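Local coordinates for protein carbohydrate deacetylase Agd3 (Neosartorya fumigata, PDB 6NWZ) that probably removes N-acetyl groups from the exopolysaccharide galactosaminogalactan and is required for Aspergillus fumigatus biofilm formation, at residues 76-84 with 95-105. Numbering follows the deposited sequence.
Sequences GIVVAAEVS and SALTTDQWNQL
One hydroxyl, Ser95 OG, ties a turn, a loop and a helix together. It donates to Glu82 O at 2.9 Å and accepts from two N-H groups: that of Leu97, which makes an ST turn, and the indole N-H of Trp102, with NE1 2.8 Å from Ser95 OG and the hydroxyl nearly in the ring plane. The first torsion (chi1 170°) swings OG out beside the carbonyl carbon of Ser95, toward Glu82 O and the indole. The in-plane bond to NE1 helps set the indole's rotation. Glu82 O lies near the ring plane at its edge, and Val79 CG1 approaches CH2 of Trp102 obliquely at 3.8 Å. Leu97 CD1 and Leu105 CD1 both lie over one face, displaced toward the rim. Alongside, Ala96 N donates to Val83 O at 2.7 Å, next to the antiparallel non-hydrogen-bonded pair Ser84 and Ser95, while Val83 CG2 packs on Leu97 CG at 3.9 Å. Nearer the strand's start, Ile77 CD1 meets Leu105 CD2, one turn further along the helix. Within the CBM87 region, helix 99-112 thus lies against strand 76-80, which runs between the parallel strands 22-31 and 115-119; on its other side, Val78 packs on helix 224-237.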
loop_
_atom_site.group_PDB
_atom_site.type_symbol
_atom_site.label_atom_id
_atom_site.label_comp_id
_atom_site.label_asym_id
_atom_site.label_seq_id
_atom_site.Cartn_x
_atom_site.Cartn_y
_atom_site.Cartn_z
ATOM N N GLY A 76 -19.336 -13.191 -9.893
ATOM C CA GLY A 76 -18.177 -13.555 -10.678
ATOM C C GLY A 76 -17.576 -14.829 -10.142
ATOM O O GLY A 76 -17.827 -15.224 -8.997
ATOM N N ILE A 77 -16.788 -15.478 -10.992
ATOM C CA ILE A 77 -16.125 -16.726 -10.646
ATOM C C ILE A 77 -14.670 -16.631 -11.076
ATOM O O ILE A 77 -14.376 -16.201 -12.199
ATOM C CB ILE A 77 -16.803 -17.943 -11.304
ATOM C CG1 ILE A 77 -18.317 -17.904 -11.066
ATOM C CG2 ILE A 77 -16.205 -19.226 -10.759
ATOM C CD1 ILE A 77 -19.118 -18.824 -11.970
ATOM N N VAL A 78 -13.762 -17.013 -10.181
ATOM C CA VAL A 78 -12.333 -17.059 -10.464
ATOM C C VAL A 78 -11.842 -18.462 -10.152
ATOM O O VAL A 78 -12.088 -18.981 -9.057
ATOM C CB VAL A 78 -11.545 -16.017 -9.647
ATOM C CG1 VAL A 78 -10.182 -15.773 -10.280
ATOM C CG2 VAL A 78 -12.328 -14.722 -9.516
ATOM N N VAL A 79 -11.157 -19.077 -11.112
ATOM C CA VAL A 79 -10.640 -20.430 -10.962
ATOM C C VAL A 79 -9.158 -20.417 -11.293
ATOM O O VAL A 79 -8.759 -19.927 -12.356
ATOM C CB VAL A 79 -11.377 -21.434 -11.866
ATOM C CG1 VAL A 79 -11.064 -22.860 -11.424
ATOM C CG2 VAL A 79 -12.875 -21.160 -11.857
ATOM N N ALA A 80 -8.350 -20.968 -10.395
ATOM C CA ALA A 80 -6.904 -20.986 -10.544
ATOM C C ALA A 80 -6.454 -22.372 -10.990
ATOM O O ALA A 80 -6.711 -23.364 -10.298
ATOM C CB ALA A 80 -6.222 -20.592 -9.234
ATOM N N ALA A 81 -5.795 -22.434 -12.151
ATOM C CA ALA A 81 -5.182 -23.658 -12.669
ATOM C C ALA A 81 -6.206 -24.763 -12.915
ATOM O O ALA A 81 -5.873 -25.951 -12.859
ATOM C CB ALA A 81 -4.071 -24.158 -11.738
ATOM N N GLU A 82 -7.457 -24.385 -13.191
ATOM C CA GLU A 82 -8.546 -25.328 -13.454
ATOM C C GLU A 82 -8.711 -26.365 -12.346
ATOM O O GLU A 82 -9.240 -27.453 -12.601
ATOM C CB GLU A 82 -8.351 -26.047 -14.795
ATOM C CG GLU A 82 -8.572 -25.189 -16.018
ATOM C CD GLU A 82 -8.119 -25.875 -17.294
ATOM O OE1 GLU A 82 -6.901 -26.101 -17.453
ATOM O OE2 GLU A 82 -8.979 -26.189 -18.141
ATOM N N VAL A 83 -8.296 -26.033 -11.119
ATOM C CA VAL A 83 -8.149 -26.970 -10.002
ATOM C C VAL A 83 -7.769 -28.358 -10.507
ATOM O O VAL A 83 -8.467 -29.349 -10.255
ATOM C CB VAL A 83 -9.409 -27.010 -9.111
ATOM C CG1 VAL A 83 -9.543 -25.701 -8.364
ATOM C CG2 VAL A 83 -10.684 -27.299 -9.899
ATOM N N SER A 84 -6.641 -28.434 -11.208
ATOM C CA SER A 84 -6.217 -29.640 -11.904
ATOM C C SER A 84 -5.195 -30.421 -11.089
ATOM O O SER A 84 -4.263 -29.847 -10.517
ATOM C CB SER A 84 -5.625 -29.294 -13.269
ATOM O OG SER A 84 -5.111 -30.456 -13.892
ATOM N N SER A 95 -9.166 -31.758 -14.219
ATOM C CA SER A 95 -9.750 -30.877 -13.218
ATOM C C SER A 95 -10.401 -31.692 -12.108
ATOM O O SER A 95 -11.058 -32.704 -12.361
ATOM C CB SER A 95 -10.784 -29.956 -13.861
ATOM O OG SER A 95 -11.518 -29.252 -12.874
ATOM N N ALA A 96 -10.219 -31.242 -10.863
ATOM C CA ALA A 96 -10.861 -31.919 -9.742
ATOM C C ALA A 96 -12.368 -31.678 -9.706
ATOM O O ALA A 96 -13.080 -32.396 -8.994
ATOM C CB ALA A 96 -10.225 -31.484 -8.423
ATOM N N LEU A 97 -12.865 -30.690 -10.448
ATOM C CA LEU A 97 -14.298 -30.501 -10.627
ATOM C C LEU A 97 -14.780 -31.334 -11.808
ATOM O O LEU A 97 -14.146 -31.356 -12.868
ATOM C CB LEU A 97 -14.631 -29.023 -10.853
ATOM C CG LEU A 97 -14.478 -28.060 -9.670
ATOM C CD1 LEU A 97 -14.829 -26.636 -10.078
ATOM C CD2 LEU A 97 -15.338 -28.492 -8.497
ATOM N N THR A 98 -15.906 -32.022 -11.613
ATOM C CA THR A 98 -16.422 -32.935 -12.621
ATOM C C THR A 98 -16.928 -32.166 -13.840
ATOM O O THR A 98 -17.098 -30.942 -13.822
ATOM C CB THR A 98 -17.547 -33.803 -12.049
ATOM O OG1 THR A 98 -18.782 -33.075 -12.076
ATOM C CG2 THR A 98 -17.239 -34.209 -10.613
ATOM N N THR A 99 -17.165 -32.910 -14.919
ATOM C CA THR A 99 -17.710 -32.302 -16.126
ATOM C C THR A 99 -19.071 -31.673 -15.857
ATOM O O THR A 99 -19.361 -30.569 -16.334
ATOM C CB THR A 99 -17.804 -33.349 -17.236
ATOM O OG1 THR A 99 -16.487 -33.657 -17.711
ATOM C CG2 THR A 99 -18.651 -32.842 -18.390
ATOM N N ASP A 100 -19.912 -32.351 -15.074
ATOM C CA ASP A 100 -21.225 -31.798 -14.767
ATOM C C ASP A 100 -21.116 -30.553 -13.899
ATOM O O ASP A 100 -21.928 -29.631 -14.037
ATOM C CB ASP A 100 -22.099 -32.858 -14.095
ATOM C CG ASP A 100 -23.474 -32.336 -13.729
ATOM O OD1 ASP A 100 -23.626 -31.773 -12.625
ATOM O OD2 ASP A 100 -24.400 -32.471 -14.555
ATOM N N GLN A 101 -20.116 -30.496 -13.014
ATOM C CA GLN A 101 -19.927 -29.304 -12.193
ATOM C C GLN A 101 -19.498 -28.112 -13.040
ATOM O O GLN A 101 -19.974 -26.990 -12.829
ATOM C CB GLN A 101 -18.908 -29.579 -11.091
ATOM C CG GLN A 101 -19.350 -30.651 -10.107
ATOM C CD GLN A 101 -18.433 -30.759 -8.907
ATOM O OE1 GLN A 101 -17.244 -31.053 -9.041
ATOM N NE2 GLN A 101 -18.980 -30.516 -7.722
ATOM N N TRP A 102 -18.602 -28.333 -14.005
ATOM C CA TRP A 102 -18.204 -27.243 -14.890
ATOM C C TRP A 102 -19.371 -26.758 -15.737
ATOM O O TRP A 102 -19.446 -25.569 -16.066
ATOM C CB TRP A 102 -17.044 -27.680 -15.782
ATOM C CG TRP A 102 -15.712 -27.585 -15.115
ATOM C CD1 TRP A 102 -15.000 -28.605 -14.561
ATOM C CD2 TRP A 102 -14.929 -26.399 -14.928
ATOM N NE1 TRP A 102 -13.818 -28.131 -14.040
ATOM C CE2 TRP A 102 -13.752 -26.778 -14.252
ATOM C CE3 TRP A 102 -15.109 -25.053 -15.266
ATOM C CZ2 TRP A 102 -12.759 -25.863 -13.911
ATOM C CZ3 TRP A 102 -14.122 -24.145 -14.927
ATOM C CH2 TRP A 102 -12.961 -24.555 -14.256
ATOM N N ASN A 103 -20.294 -27.658 -16.092
ATOM C CA ASN A 103 -21.461 -27.247 -16.866
ATOM C C ASN A 103 -22.446 -26.448 -16.020
ATOM O O ASN A 103 -23.102 -25.536 -16.537
ATOM C CB ASN A 103 -22.143 -28.470 -17.481
ATOM C CG ASN A 103 -21.347 -29.065 -18.630
ATOM O OD1 ASN A 103 -20.602 -28.362 -19.311
ATOM N ND2 ASN A 103 -21.506 -30.366 -18.851
ATOM N N GLN A 104 -22.568 -26.770 -14.729
ATOM C CA GLN A 104 -23.367 -25.931 -13.841
ATOM C C GLN A 104 -22.815 -24.512 -13.792
ATOM O O GLN A 104 -23.578 -23.539 -13.812
ATOM C CB GLN A 104 -23.408 -26.529 -12.436
ATOM C CG GLN A 104 -24.001 -27.922 -12.350
ATOM C CD GLN A 104 -23.956 -28.473 -10.939
ATOM O OE1 GLN A 104 -24.398 -27.819 -9.995
ATOM N NE2 GLN A 104 -23.407 -29.673 -10.785
ATOM N N LEU A 105 -21.488 -24.376 -13.730
ATOM C CA LEU A 105 -20.885 -23.049 -13.717
ATOM C C LEU A 105 -21.135 -22.318 -15.031
ATOM O O LEU A 105 -21.458 -21.125 -15.029
ATOM C CB LEU A 105 -19.388 -23.158 -13.427
ATOM C CG LEU A 105 -19.007 -23.746 -12.066
ATOM C CD1 LEU A 105 -17.501 -23.867 -11.937
ATOM C CD2 LEU A 105 -19.573 -22.898 -10.940
#